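Local coordinates for protein citrate synthase (Metallosphaera sedula, PDB 6ABX) that probably condenses acetyl-CoA with oxaloacetate and water to give citrate and CoA, feeding two-carbon units into the tricarboxylic acid cycle, at residues 95-98 with 99-103; 326-329 with 330-334. All coordinates share one frame; numbering follows the deposited sequence.

Contact 1 (95-98 with 99-103); sequences LRTT and VSMMG
L95 and V99, one turn apart on the alpha-helix 91-105 of this mainly helical citrate synthase fold, lie side by side and point the same way. The tight part of the contact is the backbone. Four successive i to i+4 hydrogen bonds run through it, from V99 N to L95 O (3.0 Å, nearly straight at 174°) to M102 N on T98 O (2.8 Å). V99 packs close to this chain of bonds: its CG2, set beside its own backbone N and anti to the carbonyl carbon, lies 3.3 Å from L95 O. The methyl-to-methyl approach is looser, with V99 CG2 4.2 Å from L95 CD1, and both residues also pack on other helices: each on I206 of helix 198-209, and in helix 112-134 L95 on I123 and V99 on M119. T98 packs on I78 and V82 of helix 76-85 and on I126 of helix 112-134, and its hydroxyl turns back on its own helix to bond I94 O.

No solvent side opens here, since every touching residue is buried. The flank carrying R96, T97 and S100, which has no side-chain bond between the two segments, is closed by the second subunit. There R96 NE and T97 OG1 hydrogen-bond to S100 OG of the second subunit, while S100 OG of this chain meets the same two groups of its partner, a reciprocal arrangement across the dimer interface. R96 NH1 also forms a salt bridge with D93. M101 leans back along the helix, its CG 3.3 Å from T97 O and its SD 4.3 Å from T97 CG2.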
# COMPACT_ATOMS: atom_id res chain seq x y z
N LEU A 95 -2.42 -12.19 4.95
CA LEU A 95 -1.02 -11.81 4.83
C LEU A 95 -0.85 -10.29 4.96
O LEU A 95 0.07 -9.84 5.65
CB LEU A 95 -0.49 -12.28 3.47
CG LEU A 95 1.02 -12.08 3.31
CD1 LEU A 95 1.77 -12.96 4.28
CD2 LEU A 95 1.48 -12.32 1.87
N ARG A 96 -1.78 -9.51 4.34
CA ARG A 96 -1.76 -8.03 4.46
C ARG A 96 -1.78 -7.67 5.95
O ARG A 96 -0.98 -6.84 6.46
CB ARG A 96 -2.93 -7.43 3.69
CG ARG A 96 -2.98 -5.91 3.60
CD ARG A 96 -4.32 -5.51 2.99
NE ARG A 96 -5.49 -5.86 3.79
CZ ARG A 96 -6.64 -6.31 3.36
NH1 ARG A 96 -6.89 -6.36 2.06
NH2 ARG A 96 -7.59 -6.63 4.23
N THR A 97 -2.71 -8.28 6.69
CA THR A 97 -2.93 -7.94 8.09
C THR A 97 -1.75 -8.36 8.98
O THR A 97 -1.26 -7.58 9.84
CB THR A 97 -4.23 -8.53 8.63
OG1 THR A 97 -5.29 -8.20 7.74
CG2 THR A 97 -4.46 -8.03 10.04
N THR A 98 -1.17 -9.55 8.72
CA THR A 98 -0.06 -10.04 9.56
C THR A 98 1.25 -9.30 9.30
O THR A 98 1.98 -9.06 10.23
CB THR A 98 0.10 -11.57 9.49
OG1 THR A 98 0.30 -11.93 8.12
CG2 THR A 98 -1.13 -12.30 9.99
N VAL A 99 1.57 -8.91 8.05
CA VAL A 99 2.72 -8.08 7.80
C VAL A 99 2.52 -6.69 8.43
O VAL A 99 3.48 -6.11 8.95
CB VAL A 99 3.08 -8.03 6.30
CG1 VAL A 99 4.25 -7.08 6.01
CG2 VAL A 99 3.38 -9.43 5.77
N SER A 100 1.29 -6.18 8.43
CA SER A 100 0.97 -4.93 9.13
C SER A 100 1.26 -5.07 10.63
O SER A 100 1.88 -4.19 11.24
CB SER A 100 -0.44 -4.51 8.85
OG SER A 100 -0.72 -3.22 9.44
N MET A 101 0.86 -6.20 11.21
CA MET A 101 1.12 -6.49 12.63
C MET A 101 2.61 -6.63 12.89
O MET A 101 3.11 -6.12 13.88
CB MET A 101 0.39 -7.74 13.11
CG MET A 101 -1.06 -7.60 13.10
SD MET A 101 -1.94 -9.21 13.33
CE MET A 101 -1.51 -9.61 15.02
N MET A 102 3.34 -7.29 12.00
CA MET A 102 4.76 -7.44 12.12
C MET A 102 5.46 -6.08 12.24
O MET A 102 6.36 -5.89 13.08
CB MET A 102 5.26 -8.20 10.88
CG MET A 102 6.29 -9.19 11.09
SD MET A 102 6.69 -9.78 9.39
CE MET A 102 5.51 -11.11 9.22
N GLY A 103 5.06 -5.12 11.38
CA GLY A 103 5.57 -3.77 11.34
C GLY A 103 5.26 -3.03 12.66
O GLY A 103 6.10 -2.35 13.21

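Contact 2 (326-329 with 330-334); sequences TIFA and SARVI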
# COMPACT_ATOMS: atom_id res chain seq x y z
N THR A 326 -0.13 -15.68 -2.18
CA THR A 326 0.72 -15.45 -0.97
C THR A 326 2.14 -15.95 -1.25
O THR A 326 3.14 -15.36 -0.71
CB THR A 326 0.14 -15.97 0.34
OG1 THR A 326 0.12 -17.40 0.37
CG2 THR A 326 -1.25 -15.44 0.63
N ILE A 327 2.23 -17.10 -1.92
CA ILE A 327 3.53 -17.70 -2.22
C ILE A 327 4.31 -16.75 -3.15
O ILE A 327 5.55 -16.53 -2.98
CB ILE A 327 3.33 -19.11 -2.80
CG1 ILE A 327 2.64 -20.01 -1.78
CG2 ILE A 327 4.66 -19.71 -3.20
CD1 ILE A 327 2.11 -21.26 -2.41
N PHE A 328 3.62 -16.22 -4.17
CA PHE A 328 4.21 -15.16 -5.01
C PHE A 328 4.81 -14.06 -4.12
O PHE A 328 5.98 -13.69 -4.28
CB PHE A 328 3.14 -14.69 -5.98
CG PHE A 328 3.56 -13.81 -7.12
CD1 PHE A 328 4.30 -12.66 -6.91
CD2 PHE A 328 3.17 -14.11 -8.42
CE1 PHE A 328 4.66 -11.84 -7.97
CE2 PHE A 328 3.53 -13.27 -9.47
CZ PHE A 328 4.27 -12.14 -9.24
N ALA A 329 4.01 -13.52 -3.21
CA ALA A 329 4.48 -12.44 -2.31
C ALA A 329 5.70 -12.88 -1.52
O ALA A 329 6.61 -12.08 -1.30
CB ALA A 329 3.37 -12.02 -1.37
N SER A 330 5.75 -14.17 -1.11
CA SER A 330 6.83 -14.66 -0.26
C SER A 330 8.17 -14.51 -0.98
O SER A 330 9.16 -14.25 -0.36
CB SER A 330 6.60 -16.10 0.19
OG SER A 330 6.96 -17.05 -0.79
N ALA A 331 8.18 -14.62 -2.31
CA ALA A 331 9.40 -14.44 -3.10
C ALA A 331 9.57 -12.96 -3.50
O ALA A 331 10.69 -12.39 -3.42
CB ALA A 331 9.30 -15.30 -4.36
N ARG A 332 8.46 -12.33 -3.87
CA ARG A 332 8.55 -10.97 -4.52
C ARG A 332 8.91 -9.90 -3.48
O ARG A 332 9.41 -8.81 -3.82
CB ARG A 332 7.26 -10.70 -5.32
CG ARG A 332 7.20 -9.32 -5.95
CD ARG A 332 8.30 -9.08 -6.96
NE ARG A 332 8.31 -10.06 -8.00
CZ ARG A 332 7.53 -10.06 -9.10
NH1 ARG A 332 6.65 -9.06 -9.30
NH2 ARG A 332 7.60 -11.09 -9.93
N VAL A 333 8.72 -10.18 -2.17
CA VAL A 333 9.11 -9.28 -1.12
C VAL A 333 10.59 -8.95 -1.20
O VAL A 333 11.01 -7.82 -0.89
CB VAL A 333 8.73 -9.81 0.26
CG1 VAL A 333 9.47 -11.08 0.63
CG2 VAL A 333 8.91 -8.76 1.32
N ILE A 334 11.39 -9.88 -1.72
CA ILE A 334 12.84 -9.60 -1.88
C ILE A 334 13.03 -8.49 -2.92
O ILE A 334 13.69 -7.51 -2.70
CB ILE A 334 13.59 -10.89 -2.25
CG1 ILE A 334 13.56 -11.91 -1.11
CG2 ILE A 334 15.01 -10.58 -2.63
CD1 ILE A 334 13.74 -13.34 -1.57
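Within helix 324-343 the backbone runs as an alpha-helix that is locally irregular at A331, whose N makes two weak bonds, to I327 O and to F328 O, while S330 N, R332 N and V333 N keep the i to i+4 pattern. S330 adds a side-chain bond to this turn: with chi1 at 80° its hydroxyl folds back and donates to I327 O over 2.7 Å, in the carbonyl plane and on a lone pair. The I327 carbonyl is thus gripped by a short hydroxyl bond as well as the weak one from A331 N, and the buried S330 hydroxyl is satisfied inside its own helix.

F328 and R332, one turn apart, lie side by side and point the same way. R332 CG is anti to the backbone N, and bends at chi2 and chi3 curl the chain back beside the ring. F328 CE1 comes over the centre of one guanidinium face, 3.6 Å from R332 CZ, and F328 CZ is equally close to R332 NH2. The two planes are 66° apart, so the groups are not stacked in parallel. The ring also packs edge-to-face with H176, whose carbonyl O takes the hydrogen bond from R332 NE. Ring and carbonyl together would limit the rotation of the guanidinium.

R332 NH2 hydrogen-bonds the bound citrate, and the side chain lies beside H179 and N182; all three residues bind oxaloacetate. F328 and H176 are therefore placed as a second shell that probably positions the arginine meeting the anionic ligand, an arrangement belonging to the oxaloacetate and citrate pocket of citrate synthase.

Following the chain from the N terminus, contact 1 (95-103) comes first, in helix 91-105, and contact 2 (326-334) follows much later, in helix 324-343. Each is made within a single helix, so neither closes a loop, and the two stand in series without nesting or crossing. They nevertheless meet in space, their centres 14 Å apart: L95 CD2 packs 3.8 Å from A329 CB and also reaches T326 CB. Helix 112-134 touches both, with I123 meeting L95 and S330. Helix 91-105 contributes to the dimer interface and helix 324-343 carries an oxaloacetate-binding arginine; their direct packing links the two regions.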